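Local coordinates for protein thermostable carboxypeptidase 1 (Pyrococcus furiosus, PDB 1KA2) that removes amino acids one after another from the C-terminal ends of peptides, with broad specificity, as a cobalt-dependent metallocarboxypeptidase of the M32 family, at residues Ile425-Ser430 against Glu488-Trp493; Tyr434-Lys439 against Ile481-Asp486. All coordinates share one frame; numbering follows the deposited sequence.

Interaction 1 of 2, residues Ile425-Ser430 against Glu488-Trp493; sequences IGTLLS and EYFVRW
A chi1 of -176° swings the Phe490 ring away from its own backbone N and toward helix 421-440, while CG of Leu428 stands anti to its own carbonyl carbon (chi1 -56°), and the two side chains cross at about a right angle between their helices. The CD2 branch of Leu428 does the touching: it lies 3.7 Å from CB of Phe490 and 3.8 Å from its CG, at the root of the ring. The ring itself reaches on to Thr427, where CD1 of Phe490 comes 3.8 Å from the backbone O of Thr427, and OG1 of Thr427 lies over one ring face. That hydroxyl is bonded to Thr424 O and Asn360 ND2. The backbone O of Thr427 also accepts a 2.6 Å hydrogen bond from OG of Ser430. The helices come close, 5.2 Å between CA of Leu428 and CA of Phe490, and no direct hydrogen bond joins these segments. Instead a water accepts from Phe490 N at 2.8 Å and reaches Leu428 O. Leu183 also packs on Phe490. This is a buried helix-helix contact, apolar at Leu428 and Phe490, near the catalytic metal site: Thr427's side chain is about 6 Å from that of Glu299, which completes the site with the HEXXH histidines.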
ATOM      1  N   ILE A 425      28.059  10.997 -10.447  1.00 35.67           N
ATOM      2  CA  ILE A 425      28.055  10.124 -11.620  1.00 35.65           C
ATOM      3  C   ILE A 425      26.822  10.402 -12.471  1.00 37.78           C
ATOM      4  O   ILE A 425      26.904  10.467 -13.702  1.00 37.24           O
ATOM      5  CB  ILE A 425      28.045   8.639 -11.223  1.00 34.56           C
ATOM      6  CG1 ILE A 425      29.374   8.282 -10.552  1.00 34.72           C
ATOM      7  CG2 ILE A 425      27.767   7.772 -12.451  1.00 33.66           C
ATOM      8  CD1 ILE A 425      29.485   6.818 -10.157  1.00 29.53           C
ATOM      9  N   GLY A 426      25.670  10.534 -11.811  1.00 38.26           N
ATOM     10  CA  GLY A 426      24.441  10.825 -12.527  1.00 36.02           C
ATOM     11  C   GLY A 426      24.481  12.168 -13.229  1.00 36.30           C
ATOM     12  O   GLY A 426      24.084  12.276 -14.390  1.00 35.54           O
ATOM     13  N   THR A 427      24.944  13.204 -12.531  1.00 35.98           N
ATOM     14  CA  THR A 427      25.020  14.539 -13.143  1.00 37.96           C
ATOM     15  C   THR A 427      25.941  14.449 -14.364  1.00 37.24           C
ATOM     16  O   THR A 427      25.578  14.866 -15.464  1.00 35.29           O
ATOM     17  CB  THR A 427      25.619  15.597 -12.173  1.00 39.75           C
ATOM     18  OG1 THR A 427      27.005  15.299 -11.949  1.00 41.48           O
ATOM     19  CG2 THR A 427      24.884  15.576 -10.829  1.00 40.84           C
ATOM     20  N   LEU A 428      27.132  13.891 -14.161  1.00 37.00           N
ATOM     21  CA  LEU A 428      28.105  13.749 -15.244  1.00 38.14           C
ATOM     22  C   LEU A 428      27.503  12.974 -16.408  1.00 39.10           C
ATOM     23  O   LEU A 428      27.467  13.456 -17.545  1.00 39.16           O
ATOM     24  CB  LEU A 428      29.359  13.023 -14.756  1.00 35.26           C
ATOM     25  CG  LEU A 428      30.101  13.614 -13.546  1.00 37.23           C
ATOM     26  CD1 LEU A 428      31.496  13.022 -13.485  1.00 37.39           C
ATOM     27  CD2 LEU A 428      30.181  15.132 -13.634  1.00 37.45           C
ATOM     28  N   LEU A 429      27.039  11.764 -16.124  1.00 39.71           N
ATOM     29  CA  LEU A 429      26.440  10.946 -17.158  1.00 38.44           C
ATOM     30  C   LEU A 429      25.292  11.620 -17.918  1.00 38.34           C
ATOM     31  O   LEU A 429      25.052  11.290 -19.086  1.00 36.80           O
ATOM     32  CB  LEU A 429      25.931   9.633 -16.564  1.00 40.01           C
ATOM     33  CG  LEU A 429      26.925   8.484 -16.508  1.00 41.72           C
ATOM     34  CD1 LEU A 429      28.067   8.874 -15.599  1.00 45.93           C
ATOM     35  CD2 LEU A 429      26.241   7.222 -16.006  1.00 41.42           C
ATOM     36  N   SER A 430      24.564  12.531 -17.269  1.00 36.63           N
ATOM     37  CA  SER A 430      23.430  13.188 -17.938  1.00 38.43           C
ATOM     38  C   SER A 430      23.920  14.084 -19.071  1.00 39.73           C
ATOM     39  O   SER A 430      23.237  14.259 -20.095  1.00 39.04           O
ATOM     40  CB  SER A 430      22.574  14.020 -16.961  1.00 36.42           C
ATOM     41  OG  SER A 430      23.222  15.216 -16.547  1.00 37.03           O
ATOM     42  N   GLU A 488      34.479  15.135 -18.762  1.00 48.16           N
ATOM     43  CA  GLU A 488      34.630  16.202 -19.757  1.00 47.98           C
ATOM     44  C   GLU A 488      33.332  16.753 -20.345  1.00 46.93           C
ATOM     45  O   GLU A 488      33.225  17.961 -20.577  1.00 45.04           O
ATOM     46  CB  GLU A 488      35.538  15.737 -20.901  1.00 49.83           C
ATOM     47  CG  GLU A 488      37.020  15.657 -20.547  1.00 50.95           C
ATOM     48  CD  GLU A 488      37.578  16.995 -20.099  1.00 52.27           C
ATOM     49  OE1 GLU A 488      37.183  18.027 -20.689  1.00 51.05           O
ATOM     50  OE2 GLU A 488      38.415  17.012 -19.168  1.00 51.57           O
ATOM     51  N   TYR A 489      32.355  15.879 -20.588  1.00 46.16           N
ATOM     52  CA  TYR A 489      31.078  16.311 -21.158  1.00 45.35           C
ATOM     53  C   TYR A 489      30.325  17.286 -20.276  1.00 46.15           C
ATOM     54  O   TYR A 489      29.764  18.273 -20.762  1.00 46.89           O
ATOM     55  CB  TYR A 489      30.180  15.112 -21.452  1.00 44.86           C
ATOM     56  CG  TYR A 489      30.636  14.299 -22.634  1.00 44.76           C
ATOM     57  CD1 TYR A 489      31.441  13.178 -22.463  1.00 45.24           C
ATOM     58  CD2 TYR A 489      30.275  14.660 -23.930  1.00 45.67           C
ATOM     59  CE1 TYR A 489      31.870  12.434 -23.553  1.00 45.11           C
ATOM     60  CE2 TYR A 489      30.706  13.925 -25.027  1.00 45.33           C
ATOM     61  CZ  TYR A 489      31.499  12.814 -24.828  1.00 44.64           C
ATOM     62  OH  TYR A 489      31.910  12.072 -25.903  1.00 46.88           O
ATOM     63  N   PHE A 490      30.303  17.009 -18.978  1.00 46.34           N
ATOM     64  CA  PHE A 490      29.616  17.887 -18.041  1.00 46.46           C
ATOM     65  C   PHE A 490      30.222  19.288 -18.099  1.00 46.22           C
ATOM     66  O   PHE A 490      29.510  20.286 -18.003  1.00 46.96           O
ATOM     67  CB  PHE A 490      29.721  17.338 -16.611  1.00 46.35           C
ATOM     68  CG  PHE A 490      28.945  18.135 -15.596  1.00 45.64           C
ATOM     69  CD1 PHE A 490      27.550  18.099 -15.579  1.00 44.93           C
ATOM     70  CD2 PHE A 490      29.606  18.940 -14.672  1.00 46.69           C
ATOM     71  CE1 PHE A 490      26.825  18.854 -14.652  1.00 45.20           C
ATOM     72  CE2 PHE A 490      28.894  19.700 -13.744  1.00 46.15           C
ATOM     73  CZ  PHE A 490      27.497  19.656 -13.734  1.00 45.96           C
ATOM     74  N   VAL A 491      31.541  19.360 -18.255  1.00 46.68           N
ATOM     75  CA  VAL A 491      32.226  20.650 -18.326  1.00 46.37           C
ATOM     76  C   VAL A 491      31.822  21.443 -19.576  1.00 46.17           C
ATOM     77  O   VAL A 491      31.580  22.650 -19.504  1.00 46.95           O
ATOM     78  CB  VAL A 491      33.761  20.466 -18.312  1.00 46.44           C
ATOM     79  CG1 VAL A 491      34.446  21.826 -18.398  1.00 46.14           C
ATOM     80  CG2 VAL A 491      34.187  19.742 -17.034  1.00 44.43           C
ATOM     81  N   ARG A 492      31.744  20.767 -20.719  1.00 46.17           N
ATOM     82  CA  ARG A 492      31.350  21.439 -21.950  1.00 45.61           C
ATOM     83  C   ARG A 492      29.905  21.882 -21.816  1.00 45.57           C
ATOM     84  O   ARG A 492      29.577  23.035 -22.101  1.00 45.71           O
ATOM     85  CB  ARG A 492      31.474  20.510 -23.153  1.00 46.85           C
ATOM     86  CG  ARG A 492      31.272  21.238 -24.477  1.00 49.73           C
ATOM     87  CD  ARG A 492      30.941  20.286 -25.617  1.00 51.66           C
ATOM     88  NE  ARG A 492      31.750  19.071 -25.576  1.00 53.77           N
ATOM     89  CZ  ARG A 492      31.789  18.164 -26.546  1.00 54.09           C
ATOM     90  NH1 ARG A 492      31.064  18.340 -27.648  1.00 53.61           N
ATOM     91  NH2 ARG A 492      32.548  17.080 -26.412  1.00 53.10           N
ATOM     92  N   TRP A 493      29.036  20.965 -21.386  1.00 44.90           N
ATOM     93  CA  TRP A 493      27.623  21.296 -21.205  1.00 42.32           C
ATOM     94  C   TRP A 493      27.525  22.622 -20.438  1.00 41.21           C
ATOM     95  O   TRP A 493      26.894  23.572 -20.896  1.00 40.60           O
ATOM     96  CB  TRP A 493      26.893  20.180 -20.429  1.00 42.41           C
ATOM     97  CG  TRP A 493      25.416  20.483 -20.157  1.00 42.06           C
ATOM     98  CD1 TRP A 493      24.423  20.616 -21.087  1.00 41.01           C
ATOM     99  CD2 TRP A 493      24.804  20.743 -18.881  1.00 42.13           C
ATOM    100  NE1 TRP A 493      23.236  20.948 -20.475  1.00 43.03           N
ATOM    101  CE2 TRP A 493      23.439  21.032 -19.123  1.00 42.34           C
ATOM    102  CE3 TRP A 493      25.276  20.762 -17.558  1.00 39.98           C
ATOM    103  CZ2 TRP A 493      22.541  21.337 -18.093  1.00 38.76           C
ATOM    104  CZ3 TRP A 493      24.386  21.066 -16.535  1.00 37.78           C
ATOM    105  CH2 TRP A 493      23.032  21.350 -16.811  1.00 40.47           C
TER
HETATM  106  O   HOH W   1      30.363  14.364 -18.153  1.00 35.76           O

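Interaction 2 of 2, residues Tyr434-Lys439 against Ile481-Asp486; sequences YYHIKK and IGEDMD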
ATOM      1  N   TYR A 434      23.509  13.475 -23.211  1.00 41.29           N
ATOM      2  CA  TYR A 434      22.934  14.568 -23.990  1.00 42.05           C
ATOM      3  C   TYR A 434      23.602  14.717 -25.351  1.00 43.23           C
ATOM      4  O   TYR A 434      22.922  14.872 -26.367  1.00 43.18           O
ATOM      5  CB  TYR A 434      23.044  15.902 -23.237  1.00 40.97           C
ATOM      6  CG  TYR A 434      22.865  17.107 -24.138  1.00 41.83           C
ATOM      7  CD1 TYR A 434      21.652  17.337 -24.806  1.00 42.09           C
ATOM      8  CD2 TYR A 434      23.924  17.992 -24.370  1.00 40.88           C
ATOM      9  CE1 TYR A 434      21.502  18.421 -25.687  1.00 40.95           C
ATOM     10  CE2 TYR A 434      23.787  19.071 -25.243  1.00 41.71           C
ATOM     11  CZ  TYR A 434      22.576  19.281 -25.898  1.00 42.79           C
ATOM     12  OH  TYR A 434      22.449  20.358 -26.745  1.00 43.00           O
ATOM     13  N   TYR A 435      24.932  14.677 -25.367  1.00 44.02           N
ATOM     14  CA  TYR A 435      25.679  14.822 -26.615  1.00 44.70           C
ATOM     15  C   TYR A 435      25.532  13.617 -27.529  1.00 45.99           C
ATOM     16  O   TYR A 435      25.568  13.754 -28.747  1.00 46.34           O
ATOM     17  CB  TYR A 435      27.156  15.110 -26.325  1.00 42.69           C
ATOM     18  CG  TYR A 435      27.358  16.512 -25.783  1.00 42.47           C
ATOM     19  CD1 TYR A 435      27.841  16.726 -24.494  1.00 41.37           C
ATOM     20  CD2 TYR A 435      26.985  17.624 -26.537  1.00 42.94           C
ATOM     21  CE1 TYR A 435      27.942  18.015 -23.964  1.00 42.33           C
ATOM     22  CE2 TYR A 435      27.079  18.918 -26.015  1.00 44.49           C
ATOM     23  CZ  TYR A 435      27.553  19.105 -24.726  1.00 43.71           C
ATOM     24  OH  TYR A 435      27.591  20.379 -24.193  1.00 44.22           O
ATOM     25  N   HIS A 436      25.355  12.438 -26.946  1.00 46.51           N
ATOM     26  CA  HIS A 436      25.177  11.245 -27.751  1.00 47.69           C
ATOM     27  C   HIS A 436      23.798  11.238 -28.407  1.00 48.72           C
ATOM     28  O   HIS A 436      23.639  10.753 -29.531  1.00 48.71           O
ATOM     29  CB  HIS A 436      25.376  10.002 -26.891  1.00 48.43           C
ATOM     30  CG  HIS A 436      26.816   9.681 -26.641  1.00 49.95           C
ATOM     31  ND1 HIS A 436      27.608   9.051 -27.578  1.00 48.02           N
ATOM     32  CD2 HIS A 436      27.623   9.954 -25.589  1.00 49.85           C
ATOM     33  CE1 HIS A 436      28.840   8.954 -27.114  1.00 48.72           C
ATOM     34  NE2 HIS A 436      28.877   9.495 -25.909  1.00 48.22           N
ATOM     35  N   ILE A 437      22.801  11.784 -27.717  1.00 48.25           N
ATOM     36  CA  ILE A 437      21.463  11.828 -28.293  1.00 48.19           C
ATOM     37  C   ILE A 437      21.399  13.012 -29.253  1.00 49.00           C
ATOM     38  O   ILE A 437      20.695  12.969 -30.262  1.00 49.75           O
ATOM     39  CB  ILE A 437      20.352  11.965 -27.204  1.00 45.53           C
ATOM     40  CG1 ILE A 437      18.973  11.847 -27.860  1.00 43.26           C
ATOM     41  CG2 ILE A 437      20.467  13.294 -26.484  1.00 44.95           C
ATOM     42  CD1 ILE A 437      17.824  11.842 -26.892  1.00 43.01           C
ATOM     43  N   LYS A 438      22.157  14.058 -28.933  1.00 49.09           N
ATOM     44  CA  LYS A 438      22.210  15.263 -29.754  1.00 50.11           C
ATOM     45  C   LYS A 438      22.727  14.892 -31.144  1.00 51.13           C
ATOM     46  O   LYS A 438      22.520  15.626 -32.111  1.00 51.58           O
ATOM     47  CB  LYS A 438      23.134  16.292 -29.096  1.00 48.13           C
ATOM     48  CG  LYS A 438      23.124  17.646 -29.744  1.00 50.52           C
ATOM     49  CD  LYS A 438      21.754  18.292 -29.679  1.00 51.54           C
ATOM     50  CE  LYS A 438      21.793  19.666 -30.318  1.00 51.78           C
ATOM     51  NZ  LYS A 438      20.458  20.322 -30.343  1.00 55.39           N
ATOM     52  N   LYS A 439      23.391  13.741 -31.224  1.00 51.49           N
ATOM     53  CA  LYS A 439      23.941  13.225 -32.472  1.00 52.52           C
ATOM     54  C   LYS A 439      22.884  12.497 -33.296  1.00 52.93           C
ATOM     55  O   LYS A 439      22.774  12.717 -34.501  1.00 53.22           O
ATOM     56  CB  LYS A 439      25.112  12.281 -32.177  1.00 55.02           C
ATOM     57  CG  LYS A 439      25.511  11.389 -33.345  1.00 58.01           C
ATOM     58  CD  LYS A 439      26.796  10.612 -33.070  1.00 58.80           C
ATOM     59  CE  LYS A 439      26.648   9.641 -31.909  1.00 62.19           C
ATOM     60  NZ  LYS A 439      27.944   8.974 -31.573  1.00 62.17           N
ATOM     61  N   ILE A 481      26.972   3.307 -25.358  1.00 52.51           N
ATOM     62  CA  ILE A 481      27.525   4.604 -25.719  1.00 52.74           C
ATOM     63  C   ILE A 481      28.920   4.549 -26.351  1.00 53.23           C
ATOM     64  O   ILE A 481      29.533   5.579 -26.631  1.00 52.71           O
ATOM     65  CB  ILE A 481      27.506   5.520 -24.473  1.00 53.34           C
ATOM     66  CG1 ILE A 481      26.055   5.713 -24.029  1.00 53.82           C
ATOM     67  CG2 ILE A 481      28.129   6.863 -24.762  1.00 54.21           C
ATOM     68  CD1 ILE A 481      25.124   6.114 -25.156  1.00 51.03           C
ATOM     69  N   GLY A 482      29.409   3.338 -26.590  1.00 52.94           N
ATOM     70  CA  GLY A 482      30.712   3.176 -27.201  1.00 53.80           C
ATOM     71  C   GLY A 482      31.865   3.726 -26.385  1.00 54.74           C
ATOM     72  O   GLY A 482      32.973   3.889 -26.893  1.00 55.25           O
ATOM     73  N   GLU A 483      31.613   4.018 -25.118  1.00 55.16           N
ATOM     74  CA  GLU A 483      32.662   4.539 -24.256  1.00 55.20           C
ATOM     75  C   GLU A 483      32.306   4.442 -22.782  1.00 54.08           C
ATOM     76  O   GLU A 483      31.264   3.893 -22.407  1.00 54.18           O
ATOM     77  CB  GLU A 483      32.997   5.994 -24.627  1.00 56.59           C
ATOM     78  CG  GLU A 483      31.786   6.879 -24.902  1.00 58.47           C
ATOM     79  CD  GLU A 483      32.161   8.323 -25.175  1.00 58.46           C
ATOM     80  OE1 GLU A 483      33.109   8.565 -25.947  1.00 62.27           O
ATOM     81  OE2 GLU A 483      31.501   9.224 -24.626  1.00 60.56           O
ATOM     82  N   ASP A 484      33.197   4.969 -21.954  1.00 52.41           N
ATOM     83  CA  ASP A 484      33.021   4.967 -20.513  1.00 51.05           C
ATOM     84  C   ASP A 484      32.676   6.380 -20.062  1.00 50.32           C
ATOM     85  O   ASP A 484      32.739   7.326 -20.848  1.00 49.13           O
ATOM     86  CB  ASP A 484      34.316   4.509 -19.840  1.00 51.22           C
ATOM     87  CG  ASP A 484      34.668   3.077 -20.174  1.00 50.89           C
ATOM     88  OD1 ASP A 484      34.173   2.164 -19.483  1.00 51.02           O
ATOM     89  OD2 ASP A 484      35.431   2.865 -21.137  1.00 52.75           O
ATOM     90  N   MET A 485      32.304   6.521 -18.796  1.00 49.48           N
ATOM     91  CA  MET A 485      31.971   7.827 -18.260  1.00 49.08           C
ATOM     92  C   MET A 485      33.186   8.732 -18.436  1.00 49.00           C
ATOM     93  O   MET A 485      34.326   8.286 -18.304  1.00 48.96           O
ATOM     94  CB  MET A 485      31.610   7.716 -16.770  1.00 47.36           C
ATOM     95  CG  MET A 485      31.336   9.053 -16.098  1.00 46.85           C
ATOM     96  SD  MET A 485      30.850   8.910 -14.367  1.00 47.66           S
ATOM     97  CE  MET A 485      32.403   9.137 -13.537  1.00 50.40           C
ATOM     98  N   ASP A 486      32.935   9.995 -18.755  1.00 49.16           N
ATOM     99  CA  ASP A 486      33.999  10.977 -18.924  1.00 50.38           C
ATOM    100  C   ASP A 486      33.488  12.339 -18.487  1.00 48.27           C
ATOM    101  O   ASP A 486      32.670  12.964 -19.166  1.00 48.82           O
ATOM    102  CB  ASP A 486      34.468  11.040 -20.377  1.00 52.65           C
ATOM    103  CG  ASP A 486      35.386  12.226 -20.641  1.00 55.08           C
ATOM    104  OD1 ASP A 486      36.327  12.457 -19.849  1.00 55.92           O
ATOM    105  OD2 ASP A 486      35.167  12.927 -21.648  1.00 56.61           O
TER
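His436 meets Glu483 through a hydrogen bond from NE2 of the ring to OE2 of the carboxylate, 2.9 Å long with an N-H...O angle of 160°. The acceptor lies in the imidazole plane, at the NE2 edge. The carboxylate plane stands nearly at right angles to the ring, 79° away, and NE2 comes to OE2 from above that plane. Over one face of the imidazole the CG2 methyl of Ile481 is modelled, offset toward the rim and probably too close. Torsions set up this meeting: CG of His436 is anti to its carbonyl carbon, while CG of Glu483 lies between its backbone N and carbonyl carbon, with the chain extended beyond it. Without the imidazole, as with an alanine here, Glu483 OE2 would probably lose its histidine donor and a gap would open beside the Ile481 methyl.

In the next shell, Gln432 NE2 also bonds Glu483 OE2, so the carboxylate oxygen takes donors from two residues of helix 421-440; nearby negative charge might favour a protonated imidazole. Tyr489 of helix 488-498 packs on Glu483 too. Gln432 grips the loop backbone as well, through Asp484 O and Asp486 N. Trp459 of helix 454-465 packs on both His436 and Ile481. Gly482, with a positive phi, is the first residue to leave helical geometry after helix 473-481, and the chain turns there before Glu483. The arrangement is a His-carboxylate hydrogen bond, away from the annotated sites, that fastens the loop between helices 473-481 and 488-498 to helix 421-440.

From the N-terminal side, helix 421-440 supplies first Ile425-Ser430 and then, further along, Tyr434-Lys439. The chain next runs through helices 444-450, 454-465 and 473-481. Interaction 2 closes a loop with 41 residues between its segments when the connection at 481-486 returns to the far part of helix 421-440. Interaction 1 closes the wider loop, with 57 residues between, when helix 488-498 reaches the earlier part; interaction 2 is therefore nested inside it. Their centres lie 10 Å apart, and they meet directly: Tyr489 OH is 3.1 Å from Glu483 OE2, a probable hydrogen bond. Together they tie the C-terminal helix and its preceding loop to one helix.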